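Long-range contact in Sec-alkylsulfatase (Pseudomonas sp., PDB 4AXH), which hydrolyses (R)-configured secondary alkyl sulfates with strict inversion of configuration, yielding (S)-alcohols and sulfate in a zinc-dependent reaction: residues L413-R425 and G509-Y521. Residues are numbered along the deposited sequence; the frame is centred on the assembly and turned at random.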
ATOM      1  N   LEU A 413      18.290  17.057  -0.871  1.00 23.21           N
ATOM      2  CA  LEU A 413      16.839  16.840  -0.884  1.00 20.85           C
ATOM      3  C   LEU A 413      16.314  16.626  -2.291  1.00 26.04           C
ATOM      4  O   LEU A 413      15.123  16.369  -2.449  1.00 29.23           O
ATOM      5  CB  LEU A 413      16.160  18.057  -0.236  1.00 20.44           C
ATOM      6  CG  LEU A 413      15.670  17.970   1.214  1.00 23.55           C
ATOM      7  CD1 LEU A 413      16.508  17.021   2.104  1.00 23.57           C
ATOM      8  CD2 LEU A 413      15.597  19.303   1.781  1.00 18.66           C
ATOM      9  N   ARG A 414      17.195  16.692  -3.315  1.00 21.12           N
ATOM     10  CA  ARG A 414      16.847  16.492  -4.728  1.00 19.62           C
ATOM     11  C   ARG A 414      16.380  15.065  -5.015  1.00 27.70           C
ATOM     12  O   ARG A 414      16.747  14.096  -4.316  1.00 26.65           O
ATOM     13  CB  ARG A 414      18.026  16.855  -5.669  1.00 18.26           C
ATOM     14  CG  ARG A 414      18.719  18.231  -5.473  1.00 22.15           C
ATOM     15  CD  ARG A 414      17.805  19.415  -5.677  1.00 24.62           C
ATOM     16  NE  ARG A 414      17.197  19.362  -7.003  1.00 30.99           N
ATOM     17  CZ  ARG A 414      16.165  20.089  -7.393  1.00 35.60           C
ATOM     18  NH1 ARG A 414      15.573  20.928  -6.547  1.00 27.30           N
ATOM     19  NH2 ARG A 414      15.696  19.969  -8.627  1.00 23.86           N
ATOM     20  N   SER A 415      15.606  14.931  -6.104  1.00 28.65           N
ATOM     21  CA  SER A 415      15.035  13.667  -6.579  1.00 28.22           C
ATOM     22  C   SER A 415      16.029  12.783  -7.369  1.00 30.26           C
ATOM     23  O   SER A 415      15.820  12.512  -8.541  1.00 30.17           O
ATOM     24  CB  SER A 415      13.776  13.952  -7.375  1.00 31.12           C
ATOM     25  OG  SER A 415      12.853  14.598  -6.517  1.00 44.89           O
ATOM     26  N   TYR A 416      17.096  12.332  -6.719  1.00 25.51           N
ATOM     27  CA  TYR A 416      18.124  11.508  -7.363  1.00 26.03           C
ATOM     28  C   TYR A 416      17.861  10.017  -7.263  1.00 32.09           C
ATOM     29  O   TYR A 416      18.345   9.279  -8.102  1.00 35.40           O
ATOM     30  CB  TYR A 416      19.495  11.782  -6.744  1.00 27.47           C
ATOM     31  CG  TYR A 416      20.016  13.203  -6.870  1.00 28.66           C
ATOM     32  CD1 TYR A 416      20.140  13.813  -8.111  1.00 29.83           C
ATOM     33  CD2 TYR A 416      20.501  13.887  -5.759  1.00 29.91           C
ATOM     34  CE1 TYR A 416      20.664  15.103  -8.238  1.00 31.46           C
ATOM     35  CE2 TYR A 416      21.061  15.164  -5.878  1.00 31.44           C
ATOM     36  CZ  TYR A 416      21.145  15.766  -7.123  1.00 41.02           C
ATOM     37  OH  TYR A 416      21.691  17.023  -7.250  1.00 42.90           O
ATOM     38  N   TYR A 417      17.177   9.558  -6.210  1.00 27.40           N
ATOM     39  CA  TYR A 417      16.881   8.146  -5.991  1.00 27.49           C
ATOM     40  C   TYR A 417      15.398   8.007  -6.018  1.00 30.61           C
ATOM     41  O   TYR A 417      14.850   7.494  -6.991  1.00 31.53           O
ATOM     42  CB  TYR A 417      17.457   7.683  -4.640  1.00 29.68           C
ATOM     43  CG  TYR A 417      17.639   6.188  -4.550  1.00 31.95           C
ATOM     44  CD1 TYR A 417      18.665   5.551  -5.233  1.00 34.16           C
ATOM     45  CD2 TYR A 417      16.817   5.412  -3.731  1.00 32.09           C
ATOM     46  CE1 TYR A 417      18.846   4.172  -5.148  1.00 34.68           C
ATOM     47  CE2 TYR A 417      16.991   4.037  -3.635  1.00 31.90           C
ATOM     48  CZ  TYR A 417      17.996   3.414  -4.361  1.00 35.16           C
ATOM     49  OH  TYR A 417      18.178   2.048  -4.296  1.00 27.18           O
ATOM     50  N   GLY A 418      14.741   8.542  -4.999  1.00 25.89           N
ATOM     51  CA  GLY A 418      13.287   8.626  -4.962  1.00 25.00           C
ATOM     52  C   GLY A 418      12.843   9.748  -5.887  1.00 28.85           C
ATOM     53  O   GLY A 418      13.636  10.633  -6.244  1.00 29.22           O
ATOM     54  N   ALA A 419      11.594   9.729  -6.311  1.00 23.49           N
ATOM     55  CA  ALA A 419      11.130  10.816  -7.141  1.00 21.63           C
ATOM     56  C   ALA A 419       9.940  11.492  -6.464  1.00 25.06           C
ATOM     57  O   ALA A 419       9.126  10.808  -5.830  1.00 22.83           O
ATOM     58  CB  ALA A 419      10.775  10.311  -8.507  1.00 22.30           C
ATOM     59  N   LEU A 420       9.883  12.840  -6.527  1.00 22.65           N
ATOM     60  CA  LEU A 420       8.807  13.612  -5.902  1.00 22.56           C
ATOM     61  C   LEU A 420       7.458  13.250  -6.514  1.00 32.54           C
ATOM     62  O   LEU A 420       6.501  12.996  -5.778  1.00 34.24           O
ATOM     63  CB  LEU A 420       9.106  15.130  -5.939  1.00 21.47           C
ATOM     64  CG  LEU A 420       7.944  16.131  -5.736  1.00 23.98           C
ATOM     65  CD1 LEU A 420       7.478  16.188  -4.311  1.00 21.35           C
ATOM     66  CD2 LEU A 420       8.359  17.501  -6.196  1.00 24.95           C
ATOM     67  N   SER A 421       7.404  13.130  -7.839  1.00 32.10           N
ATOM     68  CA  SER A 421       6.190  12.720  -8.557  1.00 32.76           C
ATOM     69  C   SER A 421       5.736  11.302  -8.120  1.00 36.68           C
ATOM     70  O   SER A 421       4.595  11.130  -7.686  1.00 35.51           O
ATOM     71  CB  SER A 421       6.445  12.772 -10.058  1.00 37.28           C
ATOM     72  OG  SER A 421       7.551  11.947 -10.394  1.00 50.04           O
ATOM     73  N   THR A 422       6.667  10.307  -8.177  1.00 34.48           N
ATOM     74  CA  THR A 422       6.439   8.908  -7.804  1.00 34.23           C
ATOM     75  C   THR A 422       5.935   8.794  -6.369  1.00 42.28           C
ATOM     76  O   THR A 422       4.931   8.109  -6.136  1.00 44.30           O
ATOM     77  CB  THR A 422       7.732   8.119  -8.015  1.00 32.14           C
ATOM     78  OG1 THR A 422       8.203   8.354  -9.340  1.00 28.94           O
ATOM     79  CG2 THR A 422       7.587   6.627  -7.709  1.00 24.01           C
ATOM     80  N   ASN A 423       6.633   9.475  -5.417  1.00 37.16           N
ATOM     81  CA  ASN A 423       6.318   9.478  -3.996  1.00 36.37           C
ATOM     82  C   ASN A 423       4.985  10.097  -3.689  1.00 38.61           C
ATOM     83  O   ASN A 423       4.290   9.570  -2.826  1.00 38.44           O
ATOM     84  CB  ASN A 423       7.434  10.115  -3.185  1.00 35.80           C
ATOM     85  CG  ASN A 423       8.647   9.220  -3.037  1.00 45.35           C
ATOM     86  OD1 ASN A 423       8.600   7.986  -3.264  1.00 40.32           O
ATOM     87  ND2 ASN A 423       9.768   9.828  -2.642  1.00 21.59           N
ATOM     88  N   LEU A 424       4.608  11.189  -4.384  1.00 33.27           N
ATOM     89  CA  LEU A 424       3.274  11.800  -4.194  1.00 33.33           C
ATOM     90  C   LEU A 424       2.189  10.812  -4.661  1.00 37.77           C
ATOM     91  O   LEU A 424       1.208  10.591  -3.951  1.00 38.52           O
ATOM     92  CB  LEU A 424       3.125  13.146  -4.938  1.00 32.26           C
ATOM     93  CG  LEU A 424       3.975  14.314  -4.444  1.00 34.89           C
ATOM     94  CD1 LEU A 424       4.004  15.381  -5.459  1.00 34.57           C
ATOM     95  CD2 LEU A 424       3.490  14.871  -3.102  1.00 33.25           C
ATOM     96  N   ARG A 425       2.423  10.160  -5.814  1.00 32.68           N
ATOM     97  CA  ARG A 425       1.536   9.137  -6.374  1.00 31.62           C
ATOM     98  C   ARG A 425       1.453   7.978  -5.383  1.00 33.41           C
ATOM     99  O   ARG A 425       0.353   7.543  -5.085  1.00 33.13           O
ATOM    100  CB  ARG A 425       2.003   8.715  -7.799  1.00 31.25           C
ATOM    101  CG  ARG A 425       1.782   9.843  -8.834  1.00 32.49           C
ATOM    102  CD  ARG A 425       1.973   9.491 -10.298  1.00 21.82           C
ATOM    103  NE  ARG A 425       3.343   9.694 -10.734  1.00 28.85           N
ATOM    104  CZ  ARG A 425       3.727  10.493 -11.721  1.00 42.07           C
ATOM    105  NH1 ARG A 425       2.830  11.142 -12.447  1.00 34.97           N
ATOM    106  NH2 ARG A 425       5.006  10.622 -12.010  1.00 34.66           N
ATOM    107  N   GLY A 509      15.898  10.425 -20.644  1.00 41.07           N
ATOM    108  CA  GLY A 509      16.995   9.945 -19.816  1.00 40.26           C
ATOM    109  C   GLY A 509      18.092  10.981 -19.755  1.00 45.09           C
ATOM    110  O   GLY A 509      18.658  11.212 -18.685  1.00 42.45           O
ATOM    111  N   TYR A 510      18.386  11.632 -20.916  1.00 43.65           N
ATOM    112  CA  TYR A 510      19.367  12.711 -21.012  1.00 43.89           C
ATOM    113  C   TYR A 510      18.898  13.926 -20.197  1.00 43.78           C
ATOM    114  O   TYR A 510      19.721  14.698 -19.724  1.00 42.34           O
ATOM    115  CB  TYR A 510      19.558  13.153 -22.481  1.00 47.34           C
ATOM    116  CG  TYR A 510      20.252  12.167 -23.405  1.00 51.83           C
ATOM    117  CD1 TYR A 510      21.118  11.194 -22.904  1.00 53.87           C
ATOM    118  CD2 TYR A 510      20.079  12.232 -24.788  1.00 52.57           C
ATOM    119  CE1 TYR A 510      21.769  10.295 -23.750  1.00 54.81           C
ATOM    120  CE2 TYR A 510      20.702  11.315 -25.641  1.00 53.56           C
ATOM    121  CZ  TYR A 510      21.546  10.347 -25.117  1.00 59.78           C
ATOM    122  OH  TYR A 510      22.181   9.442 -25.935  1.00 58.11           O
ATOM    123  N   GLN A 511      17.571  14.079 -20.037  1.00 38.58           N
ATOM    124  CA  GLN A 511      16.924  15.210 -19.379  1.00 37.46           C
ATOM    125  C   GLN A 511      16.723  15.080 -17.874  1.00 38.00           C
ATOM    126  O   GLN A 511      16.865  16.078 -17.171  1.00 37.67           O
ATOM    127  CB  GLN A 511      15.571  15.544 -20.068  1.00 38.40           C
ATOM    128  CG  GLN A 511      15.691  16.364 -21.358  1.00 34.72           C
ATOM    129  CD  GLN A 511      14.358  16.616 -22.009  1.00 59.44           C
ATOM    130  OE1 GLN A 511      13.292  16.611 -21.358  1.00 51.07           O
ATOM    131  NE2 GLN A 511      14.387  16.864 -23.322  1.00 55.21           N
ATOM    132  N   THR A 512      16.320  13.891 -17.391  1.00 33.28           N
ATOM    133  CA  THR A 512      16.017  13.610 -15.972  1.00 31.79           C
ATOM    134  C   THR A 512      17.164  13.741 -14.982  1.00 35.63           C
ATOM    135  O   THR A 512      18.279  13.252 -15.228  1.00 35.96           O
ATOM    136  CB  THR A 512      15.253  12.312 -15.782  1.00 34.82           C
ATOM    137  OG1 THR A 512      14.815  12.249 -14.431  1.00 37.52           O
ATOM    138  CG2 THR A 512      16.087  11.073 -16.099  1.00 32.83           C
ATOM    139  N   GLU A 513      16.842  14.371 -13.835  1.00 30.12           N
ATOM    140  CA  GLU A 513      17.696  14.602 -12.670  1.00 28.62           C
ATOM    141  C   GLU A 513      17.838  13.302 -11.856  1.00 31.46           C
ATOM    142  O   GLU A 513      18.856  13.081 -11.187  1.00 31.13           O
ATOM    143  CB  GLU A 513      17.036  15.688 -11.805  1.00 29.69           C
ATOM    144  CG  GLU A 513      17.621  15.861 -10.424  1.00 32.92           C
ATOM    145  CD  GLU A 513      17.243  17.158  -9.759  1.00 36.90           C
ATOM    146  OE1 GLU A 513      16.060  17.555  -9.866  1.00 27.37           O
ATOM    147  OE2 GLU A 513      18.136  17.778  -9.134  1.00 24.80           O
ATOM    148  N   ASN A 514      16.800  12.466 -11.919  1.00 27.26           N
ATOM    149  CA  ASN A 514      16.687  11.201 -11.220  1.00 27.57           C
ATOM    150  C   ASN A 514      17.543  10.117 -11.842  1.00 33.31           C
ATOM    151  O   ASN A 514      17.414   9.822 -13.029  1.00 34.66           O
ATOM    152  CB  ASN A 514      15.224  10.783 -11.144  1.00 25.52           C
ATOM    153  CG  ASN A 514      15.015   9.664 -10.171  1.00 38.73           C
ATOM    154  OD1 ASN A 514      15.353   8.516 -10.452  1.00 34.71           O
ATOM    155  ND2 ASN A 514      14.481   9.981  -8.995  1.00 25.16           N
ATOM    156  N   ALA A 515      18.402   9.516 -11.021  1.00 29.94           N
ATOM    157  CA  ALA A 515      19.332   8.475 -11.438  1.00 29.98           C
ATOM    158  C   ALA A 515      18.630   7.183 -11.768  1.00 36.26           C
ATOM    159  O   ALA A 515      19.017   6.522 -12.722  1.00 39.30           O
ATOM    160  CB  ALA A 515      20.363   8.240 -10.369  1.00 30.41           C
ATOM    161  N   LEU A 516      17.589   6.825 -11.006  1.00 29.98           N
ATOM    162  CA  LEU A 516      16.809   5.609 -11.217  1.00 27.22           C
ATOM    163  C   LEU A 516      15.986   5.779 -12.486  1.00 33.84           C
ATOM    164  O   LEU A 516      15.936   4.868 -13.297  1.00 33.56           O
ATOM    165  CB  LEU A 516      15.936   5.329  -9.976  1.00 25.85           C
ATOM    166  CG  LEU A 516      16.573   4.488  -8.830  1.00 29.42           C
ATOM    167  CD1 LEU A 516      18.040   4.761  -8.620  1.00 29.43           C
ATOM    168  CD2 LEU A 516      15.867   4.679  -7.530  1.00 31.85           C
ATOM    169  N   TRP A 517      15.419   6.981 -12.722  1.00 32.60           N
ATOM    170  CA  TRP A 517      14.647   7.268 -13.938  1.00 31.00           C
ATOM    171  C   TRP A 517      15.570   7.196 -15.132  1.00 36.55           C
ATOM    172  O   TRP A 517      15.168   6.681 -16.166  1.00 37.07           O
ATOM    173  CB  TRP A 517      13.974   8.635 -13.849  1.00 29.07           C
ATOM    174  CG  TRP A 517      12.727   8.681 -12.987  1.00 28.83           C
ATOM    175  CD1 TRP A 517      12.536   8.078 -11.773  1.00 31.24           C
ATOM    176  CD2 TRP A 517      11.557   9.499 -13.219  1.00 27.60           C
ATOM    177  NE1 TRP A 517      11.279   8.378 -11.291  1.00 30.21           N
ATOM    178  CE2 TRP A 517      10.665   9.264 -12.147  1.00 31.39           C
ATOM    179  CE3 TRP A 517      11.152  10.354 -14.265  1.00 27.21           C
ATOM    180  CZ2 TRP A 517       9.379   9.825 -12.110  1.00 29.89           C
ATOM    181  CZ3 TRP A 517       9.904  10.926 -14.207  1.00 27.61           C
ATOM    182  CH2 TRP A 517       9.026  10.655 -13.144  1.00 28.29           C
ATOM    183  N   ARG A 518      16.820   7.664 -14.984  1.00 34.15           N
ATOM    184  CA  ARG A 518      17.816   7.596 -16.056  1.00 33.96           C
ATOM    185  C   ARG A 518      18.179   6.139 -16.373  1.00 41.34           C
ATOM    186  O   ARG A 518      18.244   5.787 -17.554  1.00 44.40           O
ATOM    187  CB  ARG A 518      19.069   8.459 -15.786  1.00 27.24           C
ATOM    188  CG  ARG A 518      19.956   8.520 -17.023  1.00 32.48           C
ATOM    189  CD  ARG A 518      21.355   9.017 -16.759  1.00 30.34           C
ATOM    190  NE  ARG A 518      22.197   8.936 -17.955  1.00 22.53           N
ATOM    191  CZ  ARG A 518      22.353   9.931 -18.826  1.00 48.29           C
ATOM    192  NH1 ARG A 518      21.677  11.066 -18.682  1.00 44.48           N
ATOM    193  NH2 ARG A 518      23.174   9.793 -19.857  1.00 40.35           N
ATOM    194  N   ASN A 519      18.391   5.292 -15.335  1.00 35.20           N
ATOM    195  CA  ASN A 519      18.679   3.867 -15.511  1.00 33.55           C
ATOM    196  C   ASN A 519      17.496   3.156 -16.200  1.00 38.27           C
ATOM    197  O   ASN A 519      17.721   2.324 -17.069  1.00 40.36           O
ATOM    198  CB  ASN A 519      18.981   3.207 -14.179  1.00 24.95           C
ATOM    199  CG  ASN A 519      20.292   3.591 -13.515  1.00 37.55           C
ATOM    200  OD1 ASN A 519      21.283   3.917 -14.168  1.00 28.02           O
ATOM    201  ND2 ASN A 519      20.355   3.486 -12.184  1.00 29.34           N
ATOM    202  N   MET A 520      16.253   3.507 -15.843  1.00 33.47           N
ATOM    203  CA  MET A 520      15.028   2.905 -16.403  1.00 32.89           C
ATOM    204  C   MET A 520      14.827   3.246 -17.883  1.00 40.38           C
ATOM    205  O   MET A 520      14.762   2.331 -18.702  1.00 41.70           O
ATOM    206  CB  MET A 520      13.771   3.238 -15.585  1.00 33.82           C
ATOM    207  CG  MET A 520      13.797   2.730 -14.155  1.00 36.24           C
ATOM    208  SD  MET A 520      12.234   3.085 -13.261  1.00 40.21           S
ATOM    209  CE  MET A 520      12.702   4.431 -12.351  1.00 36.78           C
ATOM    210  N   TYR A 521      14.743   4.546 -18.235  1.00 37.39           N
ATOM    211  CA  TYR A 521      14.563   4.998 -19.618  1.00 35.43           C
ATOM    212  C   TYR A 521      15.641   4.410 -20.485  1.00 40.86           C
ATOM    213  O   TYR A 521      15.315   3.859 -21.537  1.00 43.45           O
ATOM    214  CB  TYR A 521      14.566   6.523 -19.730  1.00 35.24           C
ATOM    215  CG  TYR A 521      13.379   7.222 -19.101  1.00 37.44           C
ATOM    216  CD1 TYR A 521      12.077   6.833 -19.397  1.00 39.59           C
ATOM    217  CD2 TYR A 521      13.549   8.377 -18.343  1.00 37.87           C
ATOM    218  CE1 TYR A 521      10.977   7.514 -18.862  1.00 40.94           C
ATOM    219  CE2 TYR A 521      12.459   9.072 -17.816  1.00 38.03           C
ATOM    220  CZ  TYR A 521      11.173   8.638 -18.075  1.00 42.70           C
ATOM    221  OH  TYR A 521      10.100   9.326 -17.544  1.00 41.40           O
TER
HETATM  222  O   HOH W   1      14.371  17.241  -7.531  1.00 30.55           O
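R414 grips the carboxylate of E513 side-on with two nitrogens, one to each oxygen. R414 NE reaches E513 OE2 at 2.8 Å, nearly straight (168°) and within the guanidinium plane, whereas R414 NH2 meets the syn lone pair of E513 OE1 at 2.7 Å, bent to 143°. Bends at chi2 and chi3 keep the arginine chain beside this acid, whose own chain runs extended beyond CG. Water 1 donates to E513 OE1 and accepts from S415 N, tying the acid to the loop backbone as well. E513 O lies at the edge of the Y416 ring.

N514 ND2 makes weak hydrogen bonds to S415 O and Y417 O (3.2 Å to the latter), while N514 OD1 accepts from W517 N at 2.7 Å, capping helix 515-529. A515 N donates to Y416 O at 2.9 Å. L516 CD2 sits over the centre of the Y417 ring, 3.7 Å from the centroid and 9° off its normal, a CH-pi contact. T422 OG1 lies in plane at the indole edge of W517, 3.3 Å from W517 CZ2.

Farther out, S104 bonds both Y416 OH and E513 OE2, and R425, whose NH2 lies at the W517 ring edge, forms a salt bridge to D443 of the second subunit. The N-cap end of helix 515-529 thus packs against the loop carrying Y417, consistent with positioning this sulfate-binding residue, within the alkylsulfatase dimerisation region beside the dizinc site of the metallo-beta-lactamase fold.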